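Local coordinates for metallo-beta-lactamase (Pseudomonas stutzeri, PDB 4ZEJ), which probably hydrolyses beta-lactam antibiotics to substituted beta-amino acids with the help of zinc ions, and so takes part in antibiotic resistance, at residues N42-D47 with S122-G127; G34-D39 with H60-N65; Q183-R188 with A206-T211. One frame throughout, in Å; residues are numbered along the deposited sequence.

Contact 1. Residues N42-D47 with S122-G127; sequences NAFIVD and STLVDG
Phe-44 meets Leu-124 and Val-125 in the interior of the alpha-beta/beta-alpha sandwich of the metallo-beta-lactamase fold, where the two sheets face one another. Residues 42-46 form a strand in the middle of the seven-stranded sheet, whereas residues 122-127 run from the outermost strand 121-124 of the five-stranded sheet into the turn that leads to its antiparallel neighbour, strand 129-132. No hydrogen bond passes between the segments, so this part of the interface rests on a few hydrocarbon groups.

The tight part is centred on the phenyl ring. A chi1 of -157° sets CG anti to the backbone N of Phe-44 and sends the ring across to the other sheet. The side chain of Leu-124 crosses that of Phe-44 at about a right angle, with CD1 lying 3.7 Å from Phe-44 CZ. Val-125 instead runs past the Phe-44 side chain in the opposite direction. Alongside, strand 68-73 of the same sheet adds Val-73 against Phe-44 and Leu-70 against Val-125.

The other side is looser. Asn-42 points toward the turn without touching it, its side chain resting on Glu-68 and Leu-70, and Asp-126 at the bend is exposed and poorly ordered. Val-125 itself has positive backbone angles (phi 51°, psi 54°), as does Asp-126, so the chain is already turning where it meets the ring. Val-125 remains partly exposed, yet its inner methyl belongs to the packed side: CG2 sits 3.7 Å from Phe-44 CD1 and 4.2 Å from both Phe-44 CG and Phe-44 CE1.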
loop_
_atom_site.group_PDB
_atom_site.type_symbol
_atom_site.label_atom_id
_atom_site.label_comp_id
_atom_site.label_asym_id
_atom_site.label_seq_id
_atom_site.Cartn_x
_atom_site.Cartn_y
_atom_site.Cartn_z
ATOM N N ASN A 42 -9.528 14.856 9.350
ATOM C CA ASN A 42 -8.140 14.378 9.257
ATOM C C ASN A 42 -7.960 13.516 8.014
ATOM O O ASN A 42 -8.919 12.922 7.556
ATOM C CB ASN A 42 -7.782 13.541 10.482
ATOM C CG ASN A 42 -7.908 14.311 11.769
ATOM O OD1 ASN A 42 -7.410 15.426 11.874
ATOM N ND2 ASN A 42 -8.581 13.731 12.763
ATOM N N ALA A 43 -6.735 13.480 7.477
ATOM C CA ALA A 43 -6.362 12.632 6.340
ATOM C C ALA A 43 -5.117 11.826 6.683
ATOM O O ALA A 43 -4.246 12.287 7.417
ATOM C CB ALA A 43 -6.097 13.469 5.094
ATOM N N PHE A 44 -5.045 10.618 6.142
ATOM C CA PHE A 44 -3.880 9.774 6.277
ATOM C C PHE A 44 -3.618 9.101 4.935
ATOM O O PHE A 44 -4.556 8.649 4.258
ATOM C CB PHE A 44 -4.085 8.736 7.384
ATOM C CG PHE A 44 -2.805 8.196 7.952
ATOM C CD1 PHE A 44 -2.186 8.827 9.027
ATOM C CD2 PHE A 44 -2.213 7.067 7.417
ATOM C CE1 PHE A 44 -0.997 8.335 9.555
ATOM C CE2 PHE A 44 -1.019 6.571 7.939
ATOM C CZ PHE A 44 -0.419 7.207 9.009
ATOM N N ILE A 45 -2.342 9.044 4.554
ATOM C CA ILE A 45 -1.935 8.477 3.275
ATOM C C ILE A 45 -1.516 7.015 3.468
ATOM O O ILE A 45 -0.711 6.727 4.339
ATOM C CB ILE A 45 -0.769 9.307 2.654
ATOM C CG1 ILE A 45 -1.261 10.714 2.267
ATOM C CG2 ILE A 45 -0.187 8.607 1.434
ATOM C CD1 ILE A 45 -0.160 11.729 2.050
ATOM N N VAL A 46 -2.059 6.104 2.655
ATOM C CA VAL A 46 -1.632 4.704 2.632
ATOM C C VAL A 46 -0.847 4.511 1.331
ATOM O O VAL A 46 -1.432 4.498 0.236
ATOM C CB VAL A 46 -2.817 3.701 2.728
ATOM C CG1 VAL A 46 -2.304 2.265 2.744
ATOM C CG2 VAL A 46 -3.661 3.975 3.976
ATOM N N ASP A 47 0.471 4.387 1.485
ATOM C CA ASP A 47 1.470 4.340 0.413
ATOM C C ASP A 47 1.624 5.646 -0.370
ATOM O O ASP A 47 0.656 6.299 -0.721
ATOM C CB ASP A 47 1.239 3.152 -0.517
ATOM C CG ASP A 47 1.556 1.830 0.151
ATOM O OD1 ASP A 47 2.499 1.776 0.971
ATOM O OD2 ASP A 47 0.907 0.824 -0.189
ATOM N N SER A 122 -0.442 -3.420 14.356
ATOM C CA SER A 122 -0.346 -2.051 14.824
ATOM C C SER A 122 -1.629 -1.315 14.487
ATOM O O SER A 122 -2.377 -1.710 13.580
ATOM C CB SER A 122 0.839 -1.340 14.172
ATOM O OG SER A 122 2.065 -1.848 14.654
ATOM N N THR A 123 -1.857 -0.238 15.228
ATOM C CA THR A 123 -3.024 0.602 15.094
ATOM C C THR A 123 -2.568 2.051 14.883
ATOM O O THR A 123 -1.700 2.546 15.609
ATOM C CB THR A 123 -3.883 0.462 16.366
ATOM O OG1 THR A 123 -4.519 -0.819 16.348
ATOM C CG2 THR A 123 -4.945 1.523 16.455
ATOM N N LEU A 124 -3.163 2.722 13.900
ATOM C CA LEU A 124 -2.894 4.135 13.620
ATOM C C LEU A 124 -4.174 4.939 13.737
ATOM O O LEU A 124 -5.268 4.413 13.530
ATOM C CB LEU A 124 -2.329 4.299 12.205
ATOM C CG LEU A 124 -0.865 3.935 11.984
ATOM C CD1 LEU A 124 -0.597 3.778 10.495
ATOM C CD2 LEU A 124 0.039 4.996 12.594
ATOM N N VAL A 125 -4.028 6.220 14.060
ATOM C CA VAL A 125 -5.153 7.153 14.132
ATOM C C VAL A 125 -6.313 6.605 14.998
ATOM O O VAL A 125 -7.456 6.505 14.542
ATOM C CB VAL A 125 -5.648 7.560 12.713
ATOM C CG1 VAL A 125 -6.461 8.855 12.772
ATOM C CG2 VAL A 125 -4.478 7.738 11.753
ATOM N N ASP A 126 -5.987 6.220 16.235
ATOM C CA ASP A 126 -6.983 5.821 17.250
ATOM C C ASP A 126 -7.938 4.727 16.748
ATOM O O ASP A 126 -9.158 4.846 16.863
ATOM C CB ASP A 126 -7.785 7.044 17.723
ATOM C CG ASP A 126 -6.915 8.102 18.390
ATOM O OD1 ASP A 126 -6.607 7.954 19.593
ATOM O OD2 ASP A 126 -6.559 9.093 17.716
ATOM N N GLY A 127 -7.374 3.690 16.140
ATOM C CA GLY A 127 -8.156 2.539 15.670
ATOM C C GLY A 127 -8.718 2.617 14.255
ATOM O O GLY A 127 -9.256 1.630 13.761
#

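Contact 2. Residues G34-D39 with H60-N65; sequences GLVVID and HWIRKN
The indole of Trp-61 turns an edge to Val-36, whose CG1 lies near the ring plane, 4.4 Å from Trp-61 CZ3. One face of the same indole carries the amide nitrogen of Asn-65, with ND2 3.4 Å above the plane and displaced toward the rim. Phe-16, from strand 15-24, adds an edge-to-face partner.

Asn-65 reaches this position by folding back over the end of its helix. Its ND2 donates a 2.8 Å hydrogen bond to Trp-61 O, close to straight at 162° and nearly within the plane of the amide. The backbone N of Asn-65 binds Trp-61 O as well, at 3.2 Å, and the two donors arrive from opposite faces of the carbonyl plane. One oxygen thus takes a backbone and a side-chain N-H of Asn-65 where the helix stops, and the bond to it fixes the amide over the indole.

The aliphatic half of the contact is a meeting of ends. Val-36 and Ile-62 reach toward each other tip to tip, and Ile-62 CD1 faces the fork of the valine, 4.1 Å from both Val-36 CG1 and Val-36 CG2. These are light contacts, with no hydrogen bond from strand to helix.

The principle on display is a helix laid on the outer face of a sheet. Helix 52-64 is the crossover of a beta-alpha-beta unit that joins the parallel neighbours 42-46 and 68-73. Through Ile-62 it rests on Ala-43 and Ile-45 of strand 42-46, and Val-36 extends its footing to the adjacent strand 30-39, itself hydrogen-bonded on its far side to strand 15-24.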
loop_
_atom_site.group_PDB
_atom_site.type_symbol
_atom_site.label_atom_id
_atom_site.label_comp_id
_atom_site.label_asym_id
_atom_site.label_seq_id
_atom_site.Cartn_x
_atom_site.Cartn_y
_atom_site.Cartn_z
ATOM N N GLY A 34 -2.479 3.783 -4.173
ATOM C CA GLY A 34 -2.477 4.016 -2.741
ATOM C C GLY A 34 -3.785 4.683 -2.362
ATOM O O GLY A 34 -4.660 4.847 -3.221
ATOM N N LEU A 35 -3.934 5.038 -1.090
ATOM C CA LEU A 35 -5.178 5.645 -0.604
ATOM C C LEU A 35 -4.936 6.936 0.135
ATOM O O LEU A 35 -3.840 7.162 0.682
ATOM C CB LEU A 35 -5.928 4.719 0.359
ATOM C CG LEU A 35 -6.386 3.345 -0.063
ATOM C CD1 LEU A 35 -7.047 2.628 1.110
ATOM C CD2 LEU A 35 -7.328 3.482 -1.252
ATOM N N VAL A 36 -5.963 7.779 0.147
ATOM C CA VAL A 36 -6.117 8.798 1.193
ATOM C C VAL A 36 -7.358 8.413 1.986
ATOM O O VAL A 36 -8.441 8.242 1.399
ATOM C CB VAL A 36 -6.290 10.224 0.628
ATOM C CG1 VAL A 36 -6.398 11.240 1.765
ATOM C CG2 VAL A 36 -5.142 10.602 -0.299
ATOM N N VAL A 37 -7.194 8.271 3.304
ATOM C CA VAL A 37 -8.270 7.917 4.224
ATOM C C VAL A 37 -8.641 9.188 4.981
ATOM O O VAL A 37 -7.764 9.837 5.557
ATOM C CB VAL A 37 -7.829 6.806 5.204
ATOM C CG1 VAL A 37 -8.926 6.492 6.221
ATOM C CG2 VAL A 37 -7.434 5.540 4.435
ATOM N N ILE A 38 -9.931 9.534 4.966
ATOM C CA ILE A 38 -10.449 10.713 5.651
ATOM C C ILE A 38 -11.304 10.276 6.847
ATOM O O ILE A 38 -12.058 9.305 6.773
ATOM C CB ILE A 38 -11.312 11.589 4.708
ATOM C CG1 ILE A 38 -10.569 11.931 3.405
ATOM C CG2 ILE A 38 -11.764 12.866 5.401
ATOM C CD1 ILE A 38 -9.304 12.734 3.563
ATOM N N ASP A 39 -11.192 11.010 7.950
ATOM C CA ASP A 39 -12.057 10.801 9.108
ATOM C C ASP A 39 -12.079 12.083 9.927
ATOM O O ASP A 39 -11.025 12.554 10.350
ATOM C CB ASP A 39 -11.542 9.635 9.962
ATOM C CG ASP A 39 -12.563 9.143 10.956
ATOM O OD1 ASP A 39 -13.589 8.574 10.515
ATOM O OD2 ASP A 39 -12.350 9.302 12.182
ATOM N N HIS A 60 -0.742 18.624 -1.715
ATOM C CA HIS A 60 -1.423 19.874 -2.053
ATOM C C HIS A 60 -2.931 19.701 -2.140
ATOM O O HIS A 60 -3.670 20.570 -1.693
ATOM C CB HIS A 60 -0.887 20.455 -3.368
ATOM C CG HIS A 60 0.448 21.101 -3.235
ATOM N ND1 HIS A 60 0.894 22.078 -4.099
ATOM C CD2 HIS A 60 1.418 20.955 -2.301
ATOM C CE1 HIS A 60 2.088 22.489 -3.714
ATOM N NE2 HIS A 60 2.430 21.816 -2.631
ATOM N N TRP A 61 -3.382 18.586 -2.716
ATOM C CA TRP A 61 -4.810 18.299 -2.817
ATOM C C TRP A 61 -5.447 18.144 -1.431
ATOM O O TRP A 61 -6.528 18.693 -1.178
ATOM C CB TRP A 61 -5.056 17.055 -3.686
ATOM C CG TRP A 61 -6.515 16.639 -3.813
ATOM C CD1 TRP A 61 -7.411 17.059 -4.751
ATOM C CD2 TRP A 61 -7.215 15.703 -2.982
ATOM N NE1 TRP A 61 -8.628 16.455 -4.551
ATOM C CE2 TRP A 61 -8.537 15.616 -3.471
ATOM C CE3 TRP A 61 -6.860 14.949 -1.856
ATOM C CZ2 TRP A 61 -9.506 14.798 -2.875
ATOM C CZ3 TRP A 61 -7.826 14.132 -1.261
ATOM C CH2 TRP A 61 -9.133 14.060 -1.779
ATOM N N ILE A 62 -4.763 17.421 -0.546
ATOM C CA ILE A 62 -5.242 17.186 0.819
ATOM C C ILE A 62 -5.415 18.525 1.562
ATOM O O ILE A 62 -6.460 18.777 2.189
ATOM C CB ILE A 62 -4.282 16.233 1.582
ATOM C CG1 ILE A 62 -4.386 14.819 1.000
ATOM C CG2 ILE A 62 -4.605 16.173 3.072
ATOM C CD1 ILE A 62 -3.302 13.867 1.450
ATOM N N ARG A 63 -4.389 19.369 1.476
ATOM C CA ARG A 63 -4.397 20.703 2.127
ATOM C C ARG A 63 -5.400 21.674 1.505
ATOM O O ARG A 63 -6.083 22.418 2.235
ATOM C CB ARG A 63 -2.992 21.336 2.119
ATOM C CG ARG A 63 -2.144 21.067 3.353
ATOM C CD ARG A 63 -1.636 19.653 3.453
ATOM N NE ARG A 63 -0.839 19.403 4.667
ATOM C CZ ARG A 63 0.493 19.480 4.785
ATOM N NH1 ARG A 63 1.277 19.844 3.774
ATOM N NH2 ARG A 63 1.057 19.196 5.953
ATOM N N LYS A 64 -5.476 21.689 0.173
ATOM C CA LYS A 64 -6.460 22.513 -0.556
ATOM C C LYS A 64 -7.889 22.268 -0.065
ATOM O O LYS A 64 -8.672 23.209 0.072
ATOM C CB LYS A 64 -6.408 22.235 -2.062
ATOM C CG LYS A 64 -6.640 23.450 -2.959
ATOM C CD LYS A 64 -5.844 23.332 -4.264
ATOM C CE LYS A 64 -4.337 23.422 -3.998
ATOM N NZ LYS A 64 -3.480 23.484 -5.211
ATOM N N ASN A 65 -8.203 20.999 0.193
ATOM C CA ASN A 65 -9.526 20.572 0.670
ATOM C C ASN A 65 -9.742 20.656 2.188
ATOM O O ASN A 65 -10.772 20.195 2.699
ATOM C CB ASN A 65 -9.828 19.169 0.143
ATOM C CG ASN A 65 -10.142 19.185 -1.334
ATOM O OD1 ASN A 65 -11.266 19.518 -1.730
ATOM N ND2 ASN A 65 -9.148 18.892 -2.160
#

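Contact 3. Residues Q183-R188 with A206-T211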
loop_
_atom_site.group_PDB
_atom_site.type_symbol
_atom_site.label_atom_id
_atom_site.label_comp_id
_atom_site.label_asym_id
_atom_site.label_seq_id
_atom_site.Cartn_x
_atom_site.Cartn_y
_atom_site.Cartn_z
ATOM N N GLN A 183 -4.221 -17.085 2.825
ATOM C CA GLN A 183 -5.251 -17.726 3.662
ATOM C C GLN A 183 -5.377 -17.068 5.044
ATOM O O GLN A 183 -6.485 -16.920 5.561
ATOM C CB GLN A 183 -4.978 -19.227 3.810
ATOM C CG GLN A 183 -6.081 -19.993 4.534
ATOM C CD GLN A 183 -7.436 -19.805 3.874
ATOM O OE1 GLN A 183 -7.588 -20.058 2.685
ATOM N NE2 GLN A 183 -8.419 -19.332 4.633
ATOM N N ASN A 184 -4.253 -16.677 5.639
ATOM C CA ASN A 184 -4.298 -15.934 6.908
ATOM C C ASN A 184 -5.134 -14.668 6.787
ATOM O O ASN A 184 -5.974 -14.389 7.658
ATOM C CB ASN A 184 -2.894 -15.561 7.406
ATOM C CG ASN A 184 -2.043 -16.769 7.770
ATOM O OD1 ASN A 184 -2.553 -17.837 8.120
ATOM N ND2 ASN A 184 -0.716 -16.594 7.714
ATOM N N ALA A 185 -4.912 -13.916 5.702
ATOM C CA ALA A 185 -5.655 -12.694 5.440
ATOM C C ALA A 185 -7.121 -12.984 5.148
ATOM O O ALA A 185 -7.988 -12.259 5.635
ATOM C CB ALA A 185 -5.034 -11.907 4.291
ATOM N N LEU A 186 -7.391 -14.046 4.381
ATOM C CA LEU A 186 -8.778 -14.474 4.097
ATOM C C LEU A 186 -9.533 -14.803 5.386
ATOM O O LEU A 186 -10.656 -14.359 5.571
ATOM C CB LEU A 186 -8.819 -15.670 3.145
ATOM C CG LEU A 186 -8.571 -15.352 1.665
ATOM C CD1 LEU A 186 -8.072 -16.592 0.922
ATOM C CD2 LEU A 186 -9.848 -14.815 1.027
ATOM N N SER A 187 -8.904 -15.574 6.266
ATOM C CA SER A 187 -9.520 -15.966 7.535
ATOM C C SER A 187 -9.767 -14.777 8.481
ATOM O O SER A 187 -10.775 -14.753 9.203
ATOM C CB SER A 187 -8.656 -17.016 8.231
ATOM O OG SER A 187 -8.583 -18.194 7.449
ATOM N N ARG A 188 -8.843 -13.820 8.503
ATOM C CA ARG A 188 -8.937 -12.660 9.396
ATOM C C ARG A 188 -9.950 -11.597 8.929
ATOM O O ARG A 188 -10.631 -10.982 9.768
ATOM C CB ARG A 188 -7.560 -12.020 9.580
ATOM C CG ARG A 188 -7.499 -10.915 10.629
ATOM C CD ARG A 188 -6.083 -10.395 10.769
ATOM N NE ARG A 188 -5.983 -9.259 11.686
ATOM C CZ ARG A 188 -5.867 -9.336 13.011
ATOM N NH1 ARG A 188 -5.840 -10.509 13.638
ATOM N NH2 ARG A 188 -5.770 -8.216 13.726
ATOM N N ALA A 206 -12.580 -11.710 -3.633
ATOM C CA ALA A 206 -12.092 -12.512 -4.765
ATOM C C ALA A 206 -10.625 -12.265 -5.120
ATOM O O ALA A 206 -9.928 -13.200 -5.523
ATOM C CB ALA A 206 -12.961 -12.301 -5.994
ATOM N N LEU A 207 -10.145 -11.026 -4.971
ATOM C CA LEU A 207 -8.736 -10.737 -5.257
ATOM C C LEU A 207 -7.799 -11.575 -4.386
ATOM O O LEU A 207 -6.768 -12.039 -4.865
ATOM C CB LEU A 207 -8.408 -9.246 -5.110
ATOM C CG LEU A 207 -8.700 -8.407 -6.341
ATOM C CD1 LEU A 207 -10.180 -8.279 -6.572
ATOM C CD2 LEU A 207 -8.065 -7.023 -6.176
ATOM N N LEU A 208 -8.141 -11.754 -3.120
ATOM C CA LEU A 208 -7.323 -12.603 -2.225
ATOM C C LEU A 208 -7.377 -14.081 -2.621
ATOM O O LEU A 208 -6.358 -14.774 -2.571
ATOM C CB LEU A 208 -7.719 -12.428 -0.749
ATOM C CG LEU A 208 -6.985 -11.354 0.044
ATOM C CD1 LEU A 208 -7.691 -11.147 1.379
ATOM C CD2 LEU A 208 -5.545 -11.795 0.282
ATOM N N LYS A 209 -8.550 -14.559 -3.042
ATOM C CA LYS A 209 -8.684 -15.958 -3.506
ATOM C C LYS A 209 -7.876 -16.207 -4.790
ATOM O O LYS A 209 -7.248 -17.250 -4.942
ATOM C CB LYS A 209 -10.151 -16.333 -3.724
ATOM C CG LYS A 209 -10.982 -16.009 -2.478
ATOM C CD LYS A 209 -12.270 -16.731 -2.404
ATOM C CE LYS A 209 -12.082 -18.134 -1.866
ATOM N NZ LYS A 209 -13.391 -18.798 -1.916
ATOM N N HIS A 210 -7.908 -15.250 -5.709
ATOM C CA HIS A 210 -7.112 -15.327 -6.937
ATOM C C HIS A 210 -5.615 -15.293 -6.624
ATOM O O HIS A 210 -4.837 -16.078 -7.178
ATOM C CB HIS A 210 -7.486 -14.187 -7.891
ATOM C CG HIS A 210 -6.691 -14.161 -9.155
ATOM N ND1 HIS A 210 -6.581 -15.250 -9.995
ATOM C CD2 HIS A 210 -6.001 -13.152 -9.754
ATOM C CE1 HIS A 210 -5.835 -14.925 -11.038
ATOM N NE2 HIS A 210 -5.472 -13.656 -10.915
ATOM N N THR A 211 -5.209 -14.375 -5.753
ATOM C CA THR A 211 -3.800 -14.263 -5.350
ATOM C C THR A 211 -3.320 -15.592 -4.732
ATOM O O THR A 211 -2.249 -16.092 -5.081
ATOM C CB THR A 211 -3.594 -13.104 -4.359
ATOM O OG1 THR A 211 -3.981 -11.872 -4.993
ATOM C CG2 THR A 211 -2.145 -12.997 -3.896
#
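Leu-186 and Leu-208 form the apolar heart of this helix pair, sliding past each other in opposite directions so that Leu-186 CD2 comes 3.7 Å from Leu-208 CB. Deeper in, the fork of Leu-208 straddles a small residue: its CD1 and CD2 each lie 4.0 Å from Ala-185 CB. At the exposed margin the aliphatic stem of Lys-209 crosses Leu-186 at about a right angle, placing CG 3.9 Å from Leu-186 CD2 before the chain bends at chi3 (82°).

No hydrogen bond links the two segments; several brace each helix. Gln-183 NE2 donates to Ser-187 OG over 3.0 Å, one turn along the helix. In the partner helix, Leu-207 O accepts from Thr-211 OG1, at 2.8 Å, and also from Thr-211 N, on opposite faces of its plane. Arg-160 N makes a further bond to that hydroxyl, tying the helix to a loop.

The axes of segments 183-188 and 206-211 approach to 9.8 Å and run almost antiparallel, at 156°. Helices 175-188 and 206-218, with strand 194-197 between them in the chain, make a helical layer characteristic of the C-terminal half of the metallo-beta-lactamase sandwich.

How the contacts relate
Taken together, the three contacts sample different levels of one sandwich. Contact 1 lies inside, between the sheets, and contact 2 is also buried but joins the outer face of the larger sheet to helix 52-64; contact 3, partly buried, pairs two helices on the opposite side of the chain's centre from contact 2. Contacts 1 and 2 share a sheet: strands 42-46 and 30-39 are neighbours, and Phe-44 O lies 2.8 Å from Val-37 N, a probable hydrogen bond. Contact 3 stands apart, its nearest atoms about 7 Å from contact 1 and 12 Å from contact 2. All three join their segments through apolar groups, but an aromatic ring takes part only in the first two, and a lysine stem only in the third.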